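Local coordinates for nitrogenase molybdenum-iron protein alpha chain (PDB 4WES) that forms, with the beta chain, the molybdenum-iron component of nitrogenase, which reduces dinitrogen to ammonium at an iron-molybdenum cluster bound with homocitrate, at residues A[373-379]-A[426-432]; A[252-258]-A[273-279]; A[8-13]-A[445-451]; A[24-30]-A[436-442]. One frame throughout, in Å; residues are numbered along the deposited sequence.

Contact 1: residues A[373-379]-A[426-432]; sequences DDYEGRE and SYGGMMK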
# COMPACT_ATOMS: atom_id res chain seq x y z
N ASP A 373 26.38 19.64 -38.42
CA ASP A 373 27.60 18.88 -38.14
C ASP A 373 27.34 17.56 -37.41
O ASP A 373 28.12 16.59 -37.56
CB ASP A 373 28.68 19.72 -37.43
CG ASP A 373 28.16 20.64 -36.33
OD1 ASP A 373 27.16 21.35 -36.52
OD2 ASP A 373 28.86 20.70 -35.30
N ASP A 374 26.33 17.52 -36.54
CA ASP A 374 26.00 16.27 -35.86
C ASP A 374 25.42 15.24 -36.83
O ASP A 374 25.60 14.03 -36.64
CB ASP A 374 25.03 16.51 -34.72
CG ASP A 374 25.59 17.51 -33.73
OD1 ASP A 374 26.53 17.16 -32.99
OD2 ASP A 374 25.09 18.65 -33.75
N TYR A 375 24.65 15.70 -37.82
CA TYR A 375 24.09 14.81 -38.84
C TYR A 375 25.12 14.40 -39.88
O TYR A 375 25.22 13.22 -40.22
CB TYR A 375 22.92 15.50 -39.54
CG TYR A 375 21.64 15.66 -38.75
CD1 TYR A 375 20.75 14.60 -38.60
CD2 TYR A 375 21.31 16.87 -38.14
CE1 TYR A 375 19.54 14.74 -37.92
CE2 TYR A 375 20.11 17.03 -37.48
CZ TYR A 375 19.21 15.97 -37.37
OH TYR A 375 18.03 16.08 -36.71
N GLU A 376 25.86 15.37 -40.41
CA GLU A 376 26.68 15.23 -41.62
C GLU A 376 28.17 15.14 -41.35
O GLU A 376 28.95 14.84 -42.26
CB GLU A 376 26.43 16.42 -42.54
CG GLU A 376 24.98 16.60 -43.00
CD GLU A 376 24.74 17.84 -43.81
OE1 GLU A 376 25.59 18.12 -44.70
OE2 GLU A 376 23.73 18.55 -43.56
N GLY A 377 28.57 15.45 -40.12
CA GLY A 377 29.96 15.53 -39.73
C GLY A 377 30.53 16.92 -39.67
O GLY A 377 30.02 17.85 -40.32
N ARG A 378 31.56 17.10 -38.86
CA ARG A 378 32.16 18.41 -38.67
C ARG A 378 32.79 19.02 -39.91
O ARG A 378 33.02 20.24 -39.98
CB ARG A 378 33.19 18.37 -37.54
CG ARG A 378 32.58 18.27 -36.16
CD ARG A 378 33.63 18.17 -35.07
NE ARG A 378 34.48 19.35 -35.02
CZ ARG A 378 34.23 20.47 -34.33
NH1 ARG A 378 35.09 21.47 -34.39
NH2 ARG A 378 33.17 20.58 -33.55
N GLU A 379 33.06 18.19 -40.92
CA GLU A 379 33.61 18.70 -42.16
C GLU A 379 32.68 19.70 -42.83
O GLU A 379 33.16 20.48 -43.64
CB GLU A 379 33.93 17.58 -43.15
CG GLU A 379 32.79 16.64 -43.48
CD GLU A 379 32.79 15.37 -42.61
OE1 GLU A 379 32.94 15.42 -41.33
OE2 GLU A 379 32.60 14.31 -43.24
N SER A 426 37.62 15.60 -34.43
CA SER A 426 36.74 15.31 -35.54
C SER A 426 35.54 14.52 -35.05
O SER A 426 35.53 13.94 -33.96
CB SER A 426 37.49 14.59 -36.63
OG SER A 426 37.91 13.36 -36.19
N TYR A 427 34.48 14.54 -35.86
CA TYR A 427 33.25 13.78 -35.59
C TYR A 427 32.58 13.56 -36.92
O TYR A 427 32.19 14.53 -37.58
CB TYR A 427 32.33 14.55 -34.67
CG TYR A 427 30.99 13.90 -34.34
CD1 TYR A 427 30.86 12.53 -34.20
CD2 TYR A 427 29.86 14.68 -34.15
CE1 TYR A 427 29.65 11.96 -33.85
CE2 TYR A 427 28.64 14.12 -33.81
CZ TYR A 427 28.53 12.76 -33.67
OH TYR A 427 27.32 12.21 -33.27
N GLY A 428 32.44 12.30 -37.31
CA GLY A 428 31.86 11.99 -38.62
C GLY A 428 30.38 12.20 -38.76
O GLY A 428 29.88 12.25 -39.88
N GLY A 429 29.65 12.25 -37.65
CA GLY A 429 28.22 12.49 -37.67
C GLY A 429 27.41 11.22 -37.81
O GLY A 429 27.92 10.14 -38.12
N MET A 430 26.11 11.35 -37.58
CA MET A 430 25.23 10.18 -37.51
C MET A 430 24.97 9.52 -38.85
O MET A 430 24.92 8.30 -38.94
CB MET A 430 23.93 10.60 -36.84
CG MET A 430 22.93 9.46 -36.70
SD MET A 430 21.57 9.84 -35.58
CE MET A 430 20.61 10.99 -36.57
N MET A 431 24.79 10.32 -39.90
CA MET A 431 24.39 9.77 -41.19
C MET A 431 25.41 8.70 -41.67
O MET A 431 25.02 7.67 -42.24
CB MET A 431 24.22 10.93 -42.19
CG MET A 431 23.28 10.68 -43.36
SD MET A 431 23.20 12.22 -44.30
CE MET A 431 22.11 13.33 -43.37
N LYS A 432 26.70 8.97 -41.46
CA LYS A 432 27.75 8.06 -41.93
C LYS A 432 27.55 6.66 -41.39
O LYS A 432 27.87 5.68 -42.08
CB LYS A 432 29.14 8.55 -41.54
CG LYS A 432 29.83 9.38 -42.60
CD LYS A 432 30.07 10.80 -42.15
CE LYS A 432 31.31 11.46 -42.72
NZ LYS A 432 31.51 12.72 -41.97
O HOH W 1 34.99 15.49 -38.64
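Gly377 and Gly429 bring the two backbones to 4.1 Å between their CA atoms, where the end of helix 372-376 lies against the turn that leads into helix 430-433. Three backbone bonds join them. Met430 N reaches Asp374 O at 2.9 Å, Met431 N follows to Tyr375 O, and beyond the glycines Arg378 N meets Tyr427 O almost head-on, its C=O...N angle 170°. The first two carbonyls belong to the last turn of one helix and the two N-H groups to the beginning of a short, weakly bonded helix. Both glycines have positive phi, and at their CA atoms the backbones come close.

The Tyr427 ring, swung anti to its backbone N (chi1 178°), brings its CE2 edge to Asp374 OD1 at 3.8 Å; OD1 lies near the ring plane, while the carboxylate itself is turned 61° from it. Each polar end is claimed elsewhere: Tyr427 OH by His349, Asp374 by His263 and Arg264. Across the Tyr427 side chain at about a right angle runs Arg378, its CD 3.9 Å from Tyr427 CB, before its guanidinium pairs with Glu271. Tyr375 and Met430 lie alongside each other, Met430 CE being 4.1 Å from Tyr375 CE1. On the exposed side Lys432 and Glu379 are paired as a salt bridge, but the modelled NZ to OE2 separation is too short to be trusted in detail.

The result is a helix C-terminus laid against the start of another helix, close-packed at two glycines, next to the cofactor pocket: the Asp374 side chain lies about 8 Å from the iron-molybdenum cluster and about 7 Å from the side chain of its ligand Cys262.

Contact 2: residues A[252-258]-A[273-279]; sequences ADKADLN and METKYGI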
# COMPACT_ATOMS: atom_id res chain seq x y z
N ALA A 252 39.78 21.57 -15.07
CA ALA A 252 39.64 20.77 -16.27
C ALA A 252 40.88 20.89 -17.18
O ALA A 252 41.14 20.00 -17.98
CB ALA A 252 38.39 21.15 -17.05
N ASP A 253 41.66 21.98 -17.07
CA ASP A 253 42.85 22.13 -17.88
C ASP A 253 43.98 21.18 -17.50
O ASP A 253 44.98 21.12 -18.20
CB ASP A 253 43.34 23.58 -17.86
CG ASP A 253 43.67 24.09 -16.45
OD1 ASP A 253 42.91 23.82 -15.51
OD2 ASP A 253 44.72 24.75 -16.32
N LYS A 254 43.86 20.44 -16.41
CA LYS A 254 44.91 19.55 -15.93
C LYS A 254 44.72 18.15 -16.51
O LYS A 254 44.57 17.15 -15.77
CB LYS A 254 44.93 19.56 -14.41
CG LYS A 254 45.19 20.94 -13.81
CD LYS A 254 46.59 21.45 -14.16
CE LYS A 254 46.66 22.96 -14.05
NZ LYS A 254 46.34 23.37 -12.67
N ALA A 255 44.71 18.07 -17.84
CA ALA A 255 44.53 16.82 -18.55
C ALA A 255 45.35 16.83 -19.81
O ALA A 255 45.65 17.88 -20.35
CB ALA A 255 43.06 16.57 -18.90
N ASP A 256 45.66 15.64 -20.30
CA ASP A 256 46.31 15.49 -21.60
C ASP A 256 45.40 15.15 -22.76
O ASP A 256 45.80 15.34 -23.90
CB ASP A 256 47.41 14.44 -21.51
CG ASP A 256 48.64 14.98 -20.83
OD1 ASP A 256 48.83 16.21 -20.82
OD2 ASP A 256 49.39 14.20 -20.27
N LEU A 257 44.18 14.67 -22.48
CA LEU A 257 43.28 14.31 -23.56
C LEU A 257 41.86 14.50 -23.11
O LEU A 257 41.46 14.00 -22.06
CB LEU A 257 43.51 12.85 -23.99
CG LEU A 257 42.71 12.35 -25.21
CD1 LEU A 257 43.09 13.08 -26.49
CD2 LEU A 257 42.94 10.85 -25.34
N ASN A 258 41.08 15.22 -23.94
CA ASN A 258 39.64 15.36 -23.74
C ASN A 258 38.89 14.32 -24.58
O ASN A 258 39.20 14.12 -25.77
CB ASN A 258 39.19 16.76 -24.17
CG ASN A 258 39.40 17.81 -23.10
OD1 ASN A 258 39.21 17.52 -21.92
ND2 ASN A 258 39.65 19.05 -23.52
N MET A 273 39.39 24.61 -25.38
CA MET A 273 40.48 24.05 -24.60
C MET A 273 41.67 23.70 -25.49
O MET A 273 42.83 23.83 -25.08
CB MET A 273 40.03 22.87 -23.77
CG MET A 273 39.12 23.25 -22.63
SD MET A 273 38.68 21.88 -21.55
CE MET A 273 40.20 21.69 -20.63
N GLU A 274 41.40 23.19 -26.69
CA GLU A 274 42.47 22.93 -27.62
C GLU A 274 43.18 24.24 -28.00
O GLU A 274 44.41 24.31 -28.01
CB GLU A 274 41.99 22.21 -28.88
CG GLU A 274 43.13 21.82 -29.81
CD GLU A 274 42.76 20.92 -30.95
OE1 GLU A 274 41.61 20.46 -31.03
OE2 GLU A 274 43.63 20.72 -31.81
N THR A 275 42.42 25.30 -28.32
CA THR A 275 43.03 26.56 -28.72
C THR A 275 43.84 27.19 -27.58
O THR A 275 44.96 27.68 -27.78
CB THR A 275 41.94 27.52 -29.17
OG1 THR A 275 41.25 26.93 -30.28
CG2 THR A 275 42.51 28.87 -29.51
N LYS A 276 43.25 27.23 -26.38
CA LYS A 276 43.83 27.98 -25.28
C LYS A 276 44.95 27.22 -24.57
O LYS A 276 45.95 27.83 -24.20
CB LYS A 276 42.75 28.38 -24.28
CG LYS A 276 43.26 29.23 -23.12
CD LYS A 276 42.12 29.81 -22.29
CE LYS A 276 42.64 30.60 -21.10
NZ LYS A 276 41.56 31.31 -20.38
N TYR A 277 44.77 25.92 -24.39
CA TYR A 277 45.70 25.10 -23.59
C TYR A 277 46.56 24.12 -24.42
O TYR A 277 47.54 23.60 -23.91
CB TYR A 277 44.94 24.33 -22.50
CG TYR A 277 44.25 25.23 -21.53
CD1 TYR A 277 44.97 26.03 -20.64
CD2 TYR A 277 42.86 25.32 -21.49
CE1 TYR A 277 44.34 26.89 -19.76
CE2 TYR A 277 42.25 26.16 -20.61
CZ TYR A 277 42.97 26.94 -19.74
OH TYR A 277 42.31 27.78 -18.87
N GLY A 278 46.13 23.83 -25.65
CA GLY A 278 46.82 22.83 -26.47
C GLY A 278 46.31 21.43 -26.22
O GLY A 278 46.87 20.48 -26.75
N ILE A 279 45.25 21.27 -25.42
CA ILE A 279 44.74 19.94 -25.10
C ILE A 279 43.92 19.40 -26.26
O ILE A 279 42.90 20.00 -26.62
CB ILE A 279 43.93 19.98 -23.81
CG1 ILE A 279 44.76 20.49 -22.61
CG2 ILE A 279 43.33 18.61 -23.51
CD1 ILE A 279 43.92 20.93 -21.44
O HOH W 2 40.17 19.76 -26.21
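Asp253 and Tyr277 supply the aromatic part of this contact, a CH-pi interaction in which Asp253 CB sits 3.8 Å from the ring centroid of Tyr277 and only 5° off the ring normal. Lys276 CG lies over the centre of the opposite face, so the ring is held between two aliphatic groups.

Van der Waals packing centres on Ile279 and Met273. Ile279 sends CD1 to within 3.4 Å of Asp253 O, while its CG2 branch rests against the amide of Asn258. Met273 bends at its last torsion (chi3 75°), which carries CE against the 252-253 backbone, 3.3 Å from Ala252 O; the apolar pair here is Met273 CE with Ala252 CB, 4.0 Å apart.

The polar terms gather on Asn258. Its ND2 makes a weak hydrogen bond to Met273 SD, 3.6 Å away, the two side chains crossing at about a right angle; a water at 2.8 Å from ND2 passes the link on to Ile279 O. The other end of the amide, OD1, accepts from Asn211 ND2, so both ends of the group are bonded.

Within the beta-alpha-beta unit of strand 257-260, helix 263-277 and strand 281-283, the contact joins the lead-in to the first strand with the helix C-terminus and the lead-in to the second strand; strand 209-215 lies alongside, and Met194 of helix 182-196 packs against Met273 and Tyr277.

Contact 3: residues A[8-13]-A[445-451]; sequences EILEKY and NHHDMEV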
# COMPACT_ATOMS: atom_id res chain seq x y z
N GLU A 8 5.37 10.67 -48.35
CA GLU A 8 4.25 10.28 -47.50
C GLU A 8 4.17 11.13 -46.24
O GLU A 8 3.10 11.51 -45.82
CB GLU A 8 4.35 8.79 -47.19
CG GLU A 8 4.13 7.96 -48.44
CD GLU A 8 4.47 6.50 -48.29
OE1 GLU A 8 5.21 6.14 -47.36
OE2 GLU A 8 4.01 5.71 -49.14
N ILE A 9 5.34 11.40 -45.65
CA ILE A 9 5.39 12.28 -44.48
C ILE A 9 4.96 13.70 -44.86
O ILE A 9 4.22 14.36 -44.11
CB ILE A 9 6.81 12.31 -43.85
CG1 ILE A 9 7.13 10.97 -43.21
CG2 ILE A 9 6.91 13.40 -42.82
CD1 ILE A 9 8.59 10.81 -42.90
N LEU A 10 5.43 14.19 -46.00
CA LEU A 10 5.17 15.57 -46.37
C LEU A 10 3.75 15.88 -46.81
O LEU A 10 3.35 17.05 -46.83
CB LEU A 10 6.14 16.01 -47.46
CG LEU A 10 7.62 16.14 -47.11
CD1 LEU A 10 8.47 16.42 -48.34
CD2 LEU A 10 7.87 17.20 -46.06
N GLU A 11 2.99 14.86 -47.23
CA GLU A 11 1.77 15.10 -47.98
C GLU A 11 0.79 16.02 -47.28
O GLU A 11 0.18 16.87 -47.92
CB GLU A 11 1.10 13.76 -48.32
CG GLU A 11 -0.21 13.92 -49.06
CD GLU A 11 -0.04 14.46 -50.46
OE1 GLU A 11 -1.03 14.97 -51.04
OE2 GLU A 11 1.09 14.37 -50.99
N LYS A 12 0.60 15.85 -45.98
CA LYS A 12 -0.50 16.54 -45.29
C LYS A 12 -0.18 17.99 -44.90
O LYS A 12 -1.10 18.79 -44.58
CB LYS A 12 -0.91 15.74 -44.03
CG LYS A 12 -2.24 16.12 -43.43
CD LYS A 12 -2.58 15.20 -42.28
CE LYS A 12 -3.95 15.45 -41.68
NZ LYS A 12 -4.16 14.61 -40.45
N TYR A 13 1.10 18.35 -44.95
CA TYR A 13 1.48 19.71 -44.60
C TYR A 13 0.89 20.72 -45.57
O TYR A 13 0.84 20.47 -46.79
CB TYR A 13 2.98 19.84 -44.66
CG TYR A 13 3.81 19.18 -43.58
CD1 TYR A 13 3.63 19.49 -42.23
CD2 TYR A 13 4.90 18.39 -43.91
CE1 TYR A 13 4.44 18.93 -41.25
CE2 TYR A 13 5.72 17.85 -42.94
CZ TYR A 13 5.47 18.12 -41.61
OH TYR A 13 6.35 17.68 -40.65
N ASN A 445 8.02 15.77 -35.65
CA ASN A 445 6.81 16.13 -34.92
C ASN A 445 5.84 14.96 -34.85
O ASN A 445 6.08 13.90 -35.41
CB ASN A 445 6.21 17.40 -35.51
CG ASN A 445 5.82 17.22 -36.95
OD1 ASN A 445 5.09 16.28 -37.30
ND2 ASN A 445 6.27 18.13 -37.81
N HIS A 446 4.72 15.18 -34.17
CA HIS A 446 3.75 14.11 -33.97
C HIS A 446 3.23 13.57 -35.30
O HIS A 446 3.15 12.37 -35.48
CB HIS A 446 2.59 14.63 -33.10
CG HIS A 446 1.52 13.62 -32.91
ND1 HIS A 446 1.72 12.45 -32.21
CD2 HIS A 446 0.27 13.57 -33.40
CE1 HIS A 446 0.62 11.73 -32.28
NE2 HIS A 446 -0.28 12.40 -32.96
N HIS A 447 2.88 14.46 -36.22
CA HIS A 447 2.44 14.04 -37.54
C HIS A 447 3.47 13.14 -38.21
O HIS A 447 3.13 12.06 -38.73
CB HIS A 447 2.18 15.28 -38.43
CG HIS A 447 2.10 14.93 -39.87
ND1 HIS A 447 0.96 14.38 -40.44
CD2 HIS A 447 3.04 14.95 -40.85
CE1 HIS A 447 1.21 14.09 -41.70
NE2 HIS A 447 2.45 14.43 -41.99
N ASP A 448 4.72 13.57 -38.23
CA ASP A 448 5.76 12.81 -38.90
C ASP A 448 5.87 11.42 -38.26
O ASP A 448 6.00 10.39 -38.94
CB ASP A 448 7.12 13.50 -38.74
CG ASP A 448 7.21 14.88 -39.29
OD1 ASP A 448 6.46 15.22 -40.24
OD2 ASP A 448 8.07 15.61 -38.72
N MET A 449 5.86 11.40 -36.94
CA MET A 449 6.04 10.15 -36.21
C MET A 449 4.91 9.15 -36.54
O MET A 449 5.17 7.94 -36.71
CB MET A 449 6.12 10.41 -34.72
CG MET A 449 6.50 9.17 -33.94
SD MET A 449 6.49 9.38 -32.15
CE MET A 449 4.73 9.40 -31.84
N GLU A 450 3.69 9.65 -36.61
CA GLU A 450 2.58 8.77 -36.90
C GLU A 450 2.67 8.16 -38.29
O GLU A 450 2.35 7.01 -38.47
CB GLU A 450 1.27 9.49 -36.72
CG GLU A 450 0.90 9.66 -35.23
CD GLU A 450 -0.60 9.70 -35.05
OE1 GLU A 450 -1.15 8.79 -34.34
OE2 GLU A 450 -1.23 10.62 -35.68
N VAL A 451 3.14 8.93 -39.27
CA VAL A 451 3.32 8.39 -40.62
C VAL A 451 4.39 7.29 -40.60
O VAL A 451 4.21 6.21 -41.17
CB VAL A 451 3.66 9.48 -41.66
CG1 VAL A 451 3.92 8.86 -43.00
CG2 VAL A 451 2.51 10.47 -41.76
O HOH W 3 -1.33 14.52 -38.88
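A capping box at the start of helix 446-456, formed by Asn445 and Asp448, receives the N-terminal turn of residues 10-13 and the end of helix 5-10. Within the box Asp448 N donates to Asn445 OD1 and Asn445 N donates back to Asp448 OD2, which it meets from above the carboxylate plane.

Tyr13 plugs into this cap with its hydroxyl. Asn445 ND2 donates to Tyr13 OH at 2.9 Å, lying at the ring edge with the amide almost perpendicular to the ring, and Tyr13 OH in turn donates to Asp448 OD1 in a very short bond of 2.5 Å. In His447, chi1 of 164° turns the ring off its helix toward residues 9-13 and points NE2 at Ile9 O, 2.8 Å away and within 1° of the imidazole plane. The same ring turns its CD2 edge to the face of Tyr13 in an edge-to-face pair, centroids 5.2 Å apart, while Lys12 CB touches His447 CE1 at 3.6 Å. Apolar packing continues along the helices where Ile9 CG1 meets Val451 CG1 at 3.8 Å.

His447 is held on both nitrogens, since water 3 lies 2.8 Å from ND1 and also binds Lys12 NZ; that lysine reaches on to Leu94 O of the beta chain. Arg21 bonds both Tyr13 OH and Asp448 OD2, and together with the helix N-terminus would be expected to favour a charged carboxylate at Asp448 that polarises the tyrosine hydroxyl.

Contact 4: residues A[24-30]-A[436-442]; sequences HIVIKTE and DGTILID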
# COMPACT_ATOMS: atom_id res chain seq x y z
N HIS A 24 14.25 19.19 -43.83
CA HIS A 24 14.56 18.53 -42.55
C HIS A 24 14.46 17.01 -42.62
O HIS A 24 14.68 16.34 -41.61
CB HIS A 24 13.63 19.07 -41.47
CG HIS A 24 13.83 20.51 -41.18
ND1 HIS A 24 14.53 20.98 -40.07
CD2 HIS A 24 13.44 21.61 -41.86
CE1 HIS A 24 14.57 22.30 -40.10
NE2 HIS A 24 13.90 22.71 -41.17
N ILE A 25 14.08 16.48 -43.78
CA ILE A 25 13.86 15.04 -43.93
C ILE A 25 14.70 14.61 -45.13
O ILE A 25 14.52 15.14 -46.21
CB ILE A 25 12.37 14.73 -44.18
CG1 ILE A 25 11.53 15.24 -43.04
CG2 ILE A 25 12.17 13.23 -44.36
CD1 ILE A 25 10.06 15.32 -43.38
N VAL A 26 15.59 13.66 -44.93
CA VAL A 26 16.41 13.18 -46.02
C VAL A 26 16.55 11.68 -45.95
O VAL A 26 16.55 11.08 -44.86
CB VAL A 26 17.81 13.84 -46.09
CG1 VAL A 26 17.71 15.33 -46.38
CG2 VAL A 26 18.62 13.60 -44.82
N ILE A 27 16.65 11.06 -47.12
CA ILE A 27 16.86 9.62 -47.23
C ILE A 27 18.29 9.36 -47.71
O ILE A 27 18.71 9.88 -48.73
CB ILE A 27 15.80 8.96 -48.15
CG1 ILE A 27 14.37 9.15 -47.56
CG2 ILE A 27 16.11 7.49 -48.36
CD1 ILE A 27 13.22 8.75 -48.49
N LYS A 28 19.04 8.55 -46.96
CA LYS A 28 20.38 8.14 -47.34
C LYS A 28 20.25 6.99 -48.33
O LYS A 28 19.55 6.03 -48.03
CB LYS A 28 21.16 7.66 -46.11
CG LYS A 28 22.55 7.13 -46.42
CD LYS A 28 23.35 6.80 -45.19
CE LYS A 28 24.74 6.31 -45.59
NZ LYS A 28 25.68 6.09 -44.47
N THR A 29 20.94 7.08 -49.45
CA THR A 29 20.93 6.04 -50.45
C THR A 29 22.31 5.72 -50.96
O THR A 29 23.27 6.49 -50.74
CB THR A 29 20.07 6.43 -51.68
OG1 THR A 29 20.69 7.52 -52.37
CG2 THR A 29 18.63 6.81 -51.27
N GLU A 30 22.41 4.62 -51.68
CA GLU A 30 23.66 4.24 -52.28
C GLU A 30 24.11 5.34 -53.25
O GLU A 30 25.28 5.68 -53.31
CB GLU A 30 23.53 2.88 -52.98
CG GLU A 30 24.84 2.18 -53.30
CD GLU A 30 24.62 0.75 -53.75
OE1 GLU A 30 23.48 0.52 -54.26
OE2 GLU A 30 25.58 -0.10 -53.55
N ASP A 436 22.26 2.28 -45.97
CA ASP A 436 21.56 2.82 -47.13
C ASP A 436 20.07 2.51 -47.05
O ASP A 436 19.68 1.46 -46.54
CB ASP A 436 22.15 2.25 -48.42
CG ASP A 436 23.53 2.81 -48.73
OD1 ASP A 436 23.92 3.83 -48.13
OD2 ASP A 436 24.24 2.23 -49.60
N GLY A 437 19.25 3.45 -47.51
CA GLY A 437 17.80 3.32 -47.51
C GLY A 437 17.06 3.78 -46.26
O GLY A 437 15.86 3.61 -46.13
N THR A 438 17.82 4.37 -45.34
CA THR A 438 17.29 4.88 -44.08
C THR A 438 16.91 6.36 -44.19
O THR A 438 17.34 7.06 -45.12
CB THR A 438 18.30 4.62 -42.94
OG1 THR A 438 19.52 5.30 -43.20
CG2 THR A 438 18.49 3.13 -42.74
N ILE A 439 16.13 6.83 -43.23
CA ILE A 439 15.64 8.17 -43.25
C ILE A 439 16.02 8.92 -41.99
O ILE A 439 16.01 8.37 -40.89
CB ILE A 439 14.11 8.20 -43.49
CG1 ILE A 439 13.53 9.59 -43.81
CG2 ILE A 439 13.35 7.52 -42.37
CD1 ILE A 439 12.15 9.52 -44.40
N LEU A 440 16.34 10.21 -42.18
CA LEU A 440 16.64 11.11 -41.09
C LEU A 440 15.55 12.17 -41.04
O LEU A 440 15.17 12.71 -42.06
CB LEU A 440 18.00 11.76 -41.32
CG LEU A 440 19.16 10.77 -41.20
CD1 LEU A 440 19.51 10.10 -42.51
CD2 LEU A 440 20.38 11.32 -40.49
N ILE A 441 15.09 12.46 -39.81
CA ILE A 441 14.04 13.46 -39.61
C ILE A 441 14.46 14.42 -38.48
O ILE A 441 14.49 14.06 -37.30
CB ILE A 441 12.68 12.83 -39.24
CG1 ILE A 441 12.25 11.77 -40.27
CG2 ILE A 441 11.66 13.95 -39.12
CD1 ILE A 441 11.01 11.01 -39.86
N ASP A 442 14.77 15.65 -38.84
CA ASP A 442 15.13 16.69 -37.89
C ASP A 442 13.87 17.34 -37.34
O ASP A 442 12.95 17.68 -38.07
CB ASP A 442 16.03 17.73 -38.57
CG ASP A 442 16.40 18.86 -37.66
OD1 ASP A 442 17.18 18.59 -36.72
OD2 ASP A 442 15.89 19.98 -37.87
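Strands 25-27 and 439-441 form an antiparallel pair at one edge of the mixed sheet, where the N-terminal strand runs against a neighbour that otherwise lies parallel to the rest; their short axes come within 4.7 Å, at 168°. Val26 and Leu440 are the hydrogen-bonded pair, with Leu440 N to Val26 O at 2.8 Å and the return bond from Val26 N to Leu440 O at 3.1 Å. Further bonds run from Asp442 N to His24 O and from Lys28 N to Thr438 O, and Gly437 N closes the far end on Lys28 O.

On the face bearing the isoleucines, Ile25 CG2 lies alongside Ile439 CD1 at 3.7 Å, and Ile27 CG1 slants across Ile439 CG1 at 3.9 Å. The other face carries Val26 CG2 against Leu440 CB, 4.0 Å apart.

His24 ends the ladder with a side-chain bond. Its ND1 donates to Asp442 OD2 at 2.8 Å; the oxygen lies in the imidazole plane and accepts through its anti lone pair, with ring and carboxylate nearly coplanar, 16° apart. The extended chi1 of Asp442 (178°) lets OD2 face His24 while OD1 is taken by Tyr375 OH.

With a partner on each oxygen, the carboxylate is restrained in its rotation. Buried as it is, it would be expected to stabilise the ND1-H tautomer or a protonated ring, and the bond ties the strand ends by side chain as well as by backbone.

Contacts 1, 3 and 4 form a connected group around strand 439-441, whereas contact 2 stands apart in another sheet of the chain, its centre 44 Å from that of contact 3. Contact 4 connects the group. It touches contact 1 through Met431 O and Lys28 NZ, 2.8 Å apart in a probable hydrogen bond, as well as through the Tyr375-Asp442 pair; on its isoleucine face Ile9 CG2 of contact 3 packs on Ile25 CD1 at 3.7 Å. Contact 1 is nested in the loop closed by contact 4, itself nested within that of contact 3. Toward the iron-molybdenum cluster the nearest side chains lie about 8 Å away in contact 1 and about 12 Å in contact 4.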